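Local coordinates for protein beta-ketoacyl synthase (Burkholderia phymatum, PDB 4EWG) that probably condenses acyl chains with malonyl units on acyl carrier protein, as a beta-ketoacyl synthase of the thiolase-like superfamily, at residues A[204-209]-A[397-402]; A[273-278]-A[309-314]; A[283-288]-A[317-322]. All blocks are in the same frame, centred on the assembly; numbering follows the deposited sequence.

In the fold
A single ketosynthase fold shows how the chemistry of a contact follows its depth. Contact 1 and contact 3 are buried and apolar: in the first a phenylalanine ring meets helix 200-207 and the residues just after it, close to the second subunit; in the second a methionine bridges helices 278-291 and 310-324. Contact 2 lies at the surface and adds to proline packing a stacked amide and guanidinium, and a water held weakly on one side. Contacts 2 and 3 share helix 310-324, using its first turn and its middle. Contacts 1 and 2 touch through G400 and M273, and F397 of contact 1 packs on M285 of contact 3, so the three form a continuous series.

Contact 1. Residues A[204-209]-A[397-402]; sequences AVFDTL and FAFGGI
F206 and F399 are the nearest residues across a wide backbone gap, their CA atoms 10.3 Å apart, where the C-terminal part of helix 200-207 approaches the chain around F399, at the C-terminal side of strand 391-398. F399 spans the gap, and its ring takes part in every contact between the two segments. Its CE2 corner does most of the touching, at 3.5 Å from V205 CG1 and 3.6 Å from F206 CE1. On the same ring, CZ meets L209 CD1, which arrives from the opposite direction. The two phenylalanine rings meet obliquely, planes at 58° and centroids 5.7 Å apart. The torsion of V205 explains its part: CG1 is anti to the backbone N (chi1 169°), which carries it to CE2 and CZ of F399. Within the helical segment, A204 O accepts from both N and OG1 of T208. The second subunit adds to the cluster, Y139 of that chain meeting F399 edge-to-face and packing on V205. No hydrogen bond joins the segments; hydrocarbon contact alone connects them, consistent with a buried core that merges into the dimer interface.

Contact 2. Residues A[273-278]-A[309-314]; sequences MTQPTA and TDRGDV
The loop 273-278 passes the first turn of helix 310-324 closely, with P276 CA 6.4 Å from G312 CA and Q275 nearest R311. No direct hydrogen bond joins them; two neighbouring side chains of the loop make the contact, one by stacking and one by packing. The amide of Q275 lies over the guanidinium of R311, their planes only 11° apart. OE1 of Q275 sits above the centre of that group, 3.6 Å from R311 CZ, while Q275 NE2 is 3.7 Å from R311 NH2. This is a flat-on overlap, not an in-plane bond: the amide oxygen meets the face of the guanidinium, and its partial negative charge probably makes the overlap favourable. Q275 is extended beyond CG; R311 runs straight to NE, then turns at chi4 (-75°), setting the guanidinium flat against the amide. P276, next in the loop, packs against the backbone of the turn, with its CG 4.0 Å from R311 O and 4.1 Å from G312 CA. A water links the two sides less firmly, donating to P276 O at 2.7 Å and accepting a weak bond from R311 NH1. The helix start is marked by T309 at the N-cap, whose OG1 receives a weak bond from G312 N at 3.1 Å. Around it, R230 takes the backbone oxygens of T309 and D310, and D313 OD2 accepts from F226 N. Helix 310-324 connects the adjacent parallel strands 299-303 and 329-331, a beta-alpha-beta crossover in the C-terminal half of the ketosynthase fold, and the loop leading into helix 278-291 packs on the N-terminal turn of that crossover helix.

Contact 3. Residues A[283-288]-A[317-322]; sequences RAMQLA and SQATAR
M285 reaches T320 at about a right angle, its thioether end crossing the threonine instead of running alongside it. The chain is extended beyond CG, with chi2 near 180° (-179°) and chi3 at -163°, and this straight shape carries the terminal methyl across the gap between the helices. CE then touches T320 OG1 at 3.6 Å and A319 CB at 3.8 Å, and it also lies against the backbone N of T320. Behind it, SD of M285 passes close to the backbone, 4.0 Å from A319 O. The small A319 side chain points toward the methionine, whereas the CB of T320 points away and its OG1 meets the methyl group. That hydroxyl is bonded to E316 O one turn earlier, so its contact with CE is simple packing and not a polar partnership. With 8.1 Å between the CA atoms of M285 and T320, the long side chain makes up the separation of the helices. M285 also packs on T323 and F324 further along helix 310-324 and on F397 of strand 391-398. A284 and A288 of its own helix rest on strand 402-409; on the partner helix, T320 packs on L377. M285 thus joins helix 278-291, which lies on strands 259-268 and 402-409, to its neighbour helix 310-324.

Contact 1. Residues A[204-209]-A[397-402]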
loop_
_atom_site.group_PDB
_atom_site.type_symbol
_atom_site.label_atom_id
_atom_site.label_comp_id
_atom_site.label_asym_id
_atom_site.label_seq_id
_atom_site.Cartn_x
_atom_site.Cartn_y
_atom_site.Cartn_z
ATOM N N ALA A 204 13.093 16.437 5.125
ATOM C CA ALA A 204 12.162 17.364 5.831
ATOM C C ALA A 204 11.129 16.633 6.708
ATOM O O ALA A 204 10.728 17.143 7.761
ATOM C CB ALA A 204 11.444 18.252 4.825
ATOM N N VAL A 205 10.666 15.473 6.248
ATOM C CA VAL A 205 9.711 14.625 7.020
ATOM C C VAL A 205 10.183 14.476 8.485
ATOM O O VAL A 205 9.445 14.703 9.427
ATOM C CB VAL A 205 9.575 13.217 6.385
ATOM C CG1 VAL A 205 8.824 12.260 7.277
ATOM C CG2 VAL A 205 8.917 13.298 5.018
ATOM N N PHE A 206 11.432 14.108 8.641
ATOM C CA PHE A 206 12.024 13.929 9.949
ATOM C C PHE A 206 12.647 15.214 10.526
ATOM O O PHE A 206 12.637 15.414 11.744
ATOM C CB PHE A 206 13.048 12.815 9.862
ATOM C CG PHE A 206 12.456 11.534 9.397
ATOM C CD1 PHE A 206 11.757 10.713 10.287
ATOM C CD2 PHE A 206 12.524 11.153 8.052
ATOM C CE1 PHE A 206 11.182 9.522 9.849
ATOM C CE2 PHE A 206 11.926 9.954 7.599
ATOM C CZ PHE A 206 11.264 9.137 8.509
ATOM N N ASP A 207 13.207 16.057 9.672
ATOM C CA ASP A 207 13.804 17.319 10.130
ATOM C C ASP A 207 12.763 18.228 10.803
ATOM O O ASP A 207 13.052 18.839 11.820
ATOM C CB ASP A 207 14.508 18.058 8.982
ATOM C CG ASP A 207 15.536 19.071 9.477
ATOM O OD1 ASP A 207 16.576 18.653 10.038
ATOM O OD2 ASP A 207 15.331 20.277 9.297
ATOM N N THR A 208 11.549 18.272 10.258
ATOM C CA THR A 208 10.476 19.059 10.853
ATOM C C THR A 208 9.995 18.490 12.180
ATOM O O THR A 208 9.306 19.173 12.904
ATOM C CB THR A 208 9.258 19.174 9.924
ATOM O OG1 THR A 208 8.758 17.857 9.633
ATOM C CG2 THR A 208 9.642 19.891 8.605
ATOM N N LEU A 209 10.319 17.237 12.474
ATOM C CA LEU A 209 10.027 16.637 13.771
ATOM C C LEU A 209 11.180 16.809 14.738
ATOM O O LEU A 209 11.123 16.302 15.838
ATOM C CB LEU A 209 9.708 15.117 13.613
ATOM C CG LEU A 209 8.406 14.740 12.871
ATOM C CD1 LEU A 209 8.340 13.236 12.543
ATOM C CD2 LEU A 209 7.165 15.174 13.651
ATOM N N PHE A 397 9.862 -0.294 13.166
ATOM C CA PHE A 397 8.778 0.462 13.793
ATOM C C PHE A 397 8.674 1.744 13.060
ATOM O O PHE A 397 9.664 2.431 12.939
ATOM C CB PHE A 397 9.098 0.723 15.278
ATOM C CG PHE A 397 9.440 -0.510 16.026
ATOM C CD1 PHE A 397 8.450 -1.410 16.396
ATOM C CD2 PHE A 397 10.735 -0.805 16.336
ATOM C CE1 PHE A 397 8.754 -2.576 17.080
ATOM C CE2 PHE A 397 11.049 -1.976 17.024
ATOM C CZ PHE A 397 10.064 -2.851 17.391
ATOM N N ALA A 398 7.471 2.113 12.654
ATOM C CA ALA A 398 7.290 3.121 11.651
ATOM C C ALA A 398 6.289 4.219 12.056
ATOM O O ALA A 398 5.579 4.127 13.057
ATOM C CB ALA A 398 6.831 2.446 10.374
ATOM N N PHE A 399 6.258 5.257 11.238
ATOM C CA PHE A 399 5.208 6.258 11.255
ATOM C C PHE A 399 3.839 5.670 11.481
ATOM O O PHE A 399 3.518 4.600 10.942
ATOM C CB PHE A 399 5.151 6.941 9.898
ATOM C CG PHE A 399 5.725 8.304 9.895
ATOM C CD1 PHE A 399 4.983 9.370 10.304
ATOM C CD2 PHE A 399 7.012 8.501 9.450
ATOM C CE1 PHE A 399 5.531 10.635 10.305
ATOM C CE2 PHE A 399 7.575 9.756 9.436
ATOM C CZ PHE A 399 6.835 10.825 9.876
ATOM N N GLY A 400 3.027 6.376 12.259
ATOM C CA GLY A 400 1.712 5.889 12.603
ATOM C C GLY A 400 1.724 4.752 13.629
ATOM O O GLY A 400 0.693 4.138 13.884
ATOM N N GLY A 401 2.875 4.463 14.212
ATOM C CA GLY A 401 2.962 3.398 15.192
ATOM C C GLY A 401 2.850 2.003 14.595
ATOM O O GLY A 401 2.486 1.071 15.315
ATOM N N ILE A 402 3.144 1.859 13.291
ATOM C CA ILE A 402 3.102 0.556 12.610
ATOM C C ILE A 402 4.328 -0.248 12.998
ATOM O O ILE A 402 5.473 0.189 12.742
ATOM C CB ILE A 402 3.075 0.701 11.073
ATOM C CG1 ILE A 402 1.741 1.320 10.628
ATOM C CG2 ILE A 402 3.294 -0.632 10.386
ATOM C CD1 ILE A 402 1.743 1.836 9.192
#

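Contact 2. Residues A[273-278]-A[309-314]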
loop_
_atom_site.group_PDB
_atom_site.type_symbol
_atom_site.label_atom_id
_atom_site.label_comp_id
_atom_site.label_asym_id
_atom_site.label_seq_id
_atom_site.Cartn_x
_atom_site.Cartn_y
_atom_site.Cartn_z
ATOM N N MET A 273 1.137 9.371 16.345
ATOM C CA MET A 273 1.611 9.354 14.964
ATOM C C MET A 273 3.147 9.149 14.865
ATOM O O MET A 273 3.636 8.509 13.930
ATOM C CB MET A 273 1.220 10.653 14.259
ATOM C CG MET A 273 1.486 10.644 12.762
ATOM S SD MET A 273 0.461 9.429 11.876
ATOM C CE MET A 273 -1.182 10.173 12.206
ATOM N N THR A 274 3.900 9.712 15.817
ATOM C CA THR A 274 5.372 9.683 15.750
ATOM C C THR A 274 6.042 9.118 17.020
ATOM O O THR A 274 7.038 8.416 16.936
ATOM C CB THR A 274 5.959 11.088 15.412
ATOM O OG1 THR A 274 5.602 12.033 16.427
ATOM C CG2 THR A 274 5.442 11.574 14.058
ATOM N N GLN A 275 5.510 9.453 18.188
ATOM C CA GLN A 275 6.026 8.894 19.440
ATOM C C GLN A 275 5.645 7.399 19.582
ATOM O O GLN A 275 4.477 7.066 19.601
ATOM C CB GLN A 275 5.506 9.680 20.661
ATOM C CG GLN A 275 5.748 11.209 20.658
ATOM C CD GLN A 275 5.334 11.874 21.975
ATOM O OE1 GLN A 275 4.963 11.197 22.918
ATOM N NE2 GLN A 275 5.392 13.219 22.032
ATOM N N PRO A 276 6.633 6.504 19.700
ATOM C CA PRO A 276 6.349 5.069 19.819
ATOM C C PRO A 276 5.927 4.619 21.222
ATOM O O PRO A 276 6.415 5.156 22.203
ATOM C CB PRO A 276 7.676 4.429 19.419
ATOM C CG PRO A 276 8.696 5.421 19.772
ATOM C CD PRO A 276 8.076 6.776 19.648
ATOM N N THR A 277 5.067 3.607 21.303
ATOM C CA THR A 277 4.649 3.008 22.574
ATOM C C THR A 277 5.259 1.592 22.772
ATOM O O THR A 277 4.915 0.628 22.057
ATOM C CB THR A 277 3.111 2.865 22.649
ATOM O OG1 THR A 277 2.497 4.134 22.405
ATOM C CG2 THR A 277 2.694 2.338 24.040
ATOM N N ALA A 278 6.127 1.471 23.764
ATOM C CA ALA A 278 6.870 0.228 24.024
ATOM C C ALA A 278 6.029 -1.052 24.140
ATOM O O ALA A 278 6.447 -2.111 23.644
ATOM C CB ALA A 278 7.752 0.395 25.262
ATOM N N THR A 309 17.038 8.032 17.125
ATOM C CA THR A 309 16.241 9.111 17.696
ATOM C C THR A 309 16.214 8.974 19.206
ATOM O O THR A 309 16.553 7.917 19.769
ATOM C CB THR A 309 14.801 9.165 17.154
ATOM O OG1 THR A 309 14.094 7.993 17.540
ATOM C CG2 THR A 309 14.800 9.310 15.644
ATOM N N ASP A 310 15.817 10.043 19.871
ATOM C CA ASP A 310 15.767 10.024 21.316
ATOM C C ASP A 310 14.738 8.992 21.819
ATOM O O ASP A 310 15.103 7.973 22.412
ATOM C CB ASP A 310 15.473 11.419 21.837
ATOM C CG ASP A 310 15.793 11.555 23.274
ATOM O OD1 ASP A 310 17.011 11.578 23.596
ATOM O OD2 ASP A 310 14.855 11.628 24.092
ATOM N N ARG A 311 13.468 9.222 21.537
ATOM C CA ARG A 311 12.400 8.329 22.021
ATOM C C ARG A 311 12.384 6.939 21.363
ATOM O O ARG A 311 11.968 5.958 21.990
ATOM C CB ARG A 311 11.037 8.943 21.755
ATOM C CG ARG A 311 10.753 10.232 22.477
ATOM C CD ARG A 311 9.418 10.776 21.998
ATOM N NE ARG A 311 8.908 11.862 22.822
ATOM C CZ ARG A 311 8.368 11.723 24.029
ATOM N NH1 ARG A 311 8.261 10.513 24.583
ATOM N NH2 ARG A 311 7.922 12.811 24.696
ATOM N N GLY A 312 12.776 6.875 20.083
ATOM C CA GLY A 312 12.717 5.631 19.312
ATOM C C GLY A 312 13.595 4.572 19.932
ATOM O O GLY A 312 13.155 3.464 20.174
ATOM N N ASP A 313 14.841 4.933 20.214
ATOM C CA ASP A 313 15.770 3.999 20.782
ATOM C C ASP A 313 15.362 3.555 22.199
ATOM O O ASP A 313 15.436 2.368 22.527
ATOM C CB ASP A 313 17.170 4.604 20.790
ATOM C CG ASP A 313 17.775 4.705 19.393
ATOM O OD1 ASP A 313 17.058 4.464 18.372
ATOM O OD2 ASP A 313 18.997 5.023 19.314
ATOM N N VAL A 314 14.894 4.487 23.017
ATOM C CA VAL A 314 14.438 4.138 24.387
ATOM C C VAL A 314 13.268 3.135 24.320
ATOM O O VAL A 314 13.355 2.031 24.867
ATOM C CB VAL A 314 14.020 5.394 25.184
ATOM C CG1 VAL A 314 13.288 5.006 26.490
ATOM C CG2 VAL A 314 15.241 6.264 25.465
HETATM O O HOH W 1 7.654 7.462 23.034
#

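Contact 3. Residues A[283-288]-A[317-322]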
loop_
_atom_site.group_PDB
_atom_site.type_symbol
_atom_site.label_atom_id
_atom_site.label_comp_id
_atom_site.label_asym_id
_atom_site.label_seq_id
_atom_site.Cartn_x
_atom_site.Cartn_y
_atom_site.Cartn_z
ATOM N N ARG A 283 4.520 -6.321 21.797
ATOM C CA ARG A 283 3.425 -7.225 21.364
ATOM C C ARG A 283 3.625 -7.687 19.921
ATOM O O ARG A 283 3.347 -8.847 19.581
ATOM C CB ARG A 283 2.071 -6.528 21.563
ATOM C CG ARG A 283 0.827 -7.343 21.219
ATOM C CD ARG A 283 0.643 -8.560 22.113
ATOM N NE ARG A 283 -0.380 -9.464 21.575
ATOM C CZ ARG A 283 -0.350 -10.804 21.642
ATOM N NH1 ARG A 283 0.681 -11.461 22.192
ATOM N NH2 ARG A 283 -1.349 -11.504 21.111
ATOM N N ALA A 284 4.151 -6.806 19.072
ATOM C CA ALA A 284 4.486 -7.184 17.710
ATOM C C ALA A 284 5.532 -8.340 17.674
ATOM O O ALA A 284 5.388 -9.302 16.900
ATOM C CB ALA A 284 4.980 -5.972 16.938
ATOM N N MET A 285 6.559 -8.239 18.518
ATOM C CA MET A 285 7.554 -9.294 18.657
ATOM C C MET A 285 6.910 -10.623 19.111
ATOM O O MET A 285 7.197 -11.689 18.531
ATOM C CB MET A 285 8.646 -8.865 19.650
ATOM C CG MET A 285 9.334 -7.549 19.303
ATOM S SD MET A 285 10.622 -7.113 20.484
ATOM C CE MET A 285 10.864 -5.370 20.144
ATOM N N GLN A 286 6.037 -10.549 20.124
ATOM C CA GLN A 286 5.252 -11.703 20.638
ATOM C C GLN A 286 4.416 -12.338 19.551
ATOM O O GLN A 286 4.347 -13.548 19.437
ATOM C CB GLN A 286 4.213 -11.245 21.712
ATOM C CG GLN A 286 4.599 -11.141 23.174
ATOM C CD GLN A 286 3.549 -10.306 23.988
ATOM O OE1 GLN A 286 2.356 -10.712 24.123
ATOM N NE2 GLN A 286 3.981 -9.110 24.503
ATOM N N LEU A 287 3.706 -11.512 18.805
ATOM C CA LEU A 287 2.918 -12.001 17.662
ATOM C C LEU A 287 3.783 -12.822 16.704
ATOM O O LEU A 287 3.347 -13.887 16.213
ATOM C CB LEU A 287 2.223 -10.835 16.928
ATOM C CG LEU A 287 0.952 -10.292 17.609
ATOM C CD1 LEU A 287 0.470 -9.004 16.961
ATOM C CD2 LEU A 287 -0.170 -11.321 17.575
ATOM N N ALA A 288 5.019 -12.374 16.460
ATOM C CA ALA A 288 5.911 -13.114 15.552
ATOM C C ALA A 288 6.302 -14.452 16.193
ATOM O O ALA A 288 6.279 -15.504 15.538
ATOM C CB ALA A 288 7.157 -12.303 15.243
ATOM N N SER A 317 14.356 -0.304 23.000
ATOM C CA SER A 317 15.138 -1.046 23.989
ATOM C C SER A 317 14.249 -1.675 25.034
ATOM O O SER A 317 14.401 -2.851 25.348
ATOM C CB SER A 317 16.174 -0.174 24.676
ATOM O OG SER A 317 15.602 0.867 25.442
ATOM N N GLN A 318 13.304 -0.900 25.554
ATOM C CA GLN A 318 12.387 -1.400 26.589
ATOM C C GLN A 318 11.563 -2.528 26.021
ATOM O O GLN A 318 11.388 -3.544 26.670
ATOM C CB GLN A 318 11.452 -0.302 27.087
ATOM C CG GLN A 318 12.132 0.878 27.756
ATOM C CD GLN A 318 11.217 2.109 27.868
ATOM O OE1 GLN A 318 10.299 2.285 27.075
ATOM N NE2 GLN A 318 11.472 2.965 28.855
ATOM N N ALA A 319 11.031 -2.344 24.813
ATOM C CA ALA A 319 10.208 -3.370 24.153
ATOM C C ALA A 319 10.991 -4.670 23.987
ATOM O O ALA A 319 10.454 -5.761 24.203
ATOM C CB ALA A 319 9.706 -2.860 22.795
ATOM N N THR A 320 12.252 -4.551 23.596
ATOM C CA THR A 320 13.095 -5.710 23.381
ATOM C C THR A 320 13.444 -6.401 24.720
ATOM O O THR A 320 13.373 -7.612 24.823
ATOM C CB THR A 320 14.389 -5.323 22.642
ATOM O OG1 THR A 320 14.072 -4.509 21.496
ATOM C CG2 THR A 320 15.154 -6.570 22.225
ATOM N N ALA A 321 13.784 -5.612 25.736
ATOM C CA ALA A 321 14.102 -6.161 27.070
ATOM C C ALA A 321 12.891 -6.854 27.622
ATOM O O ALA A 321 12.989 -7.954 28.178
ATOM C CB ALA A 321 14.556 -5.068 28.020
ATOM N N ARG A 322 11.733 -6.217 27.456
ATOM C CA ARG A 322 10.470 -6.783 27.929
ATOM C C ARG A 322 10.232 -8.158 27.303
ATOM O O ARG A 322 9.771 -9.056 27.967
ATOM C CB ARG A 322 9.300 -5.840 27.584
#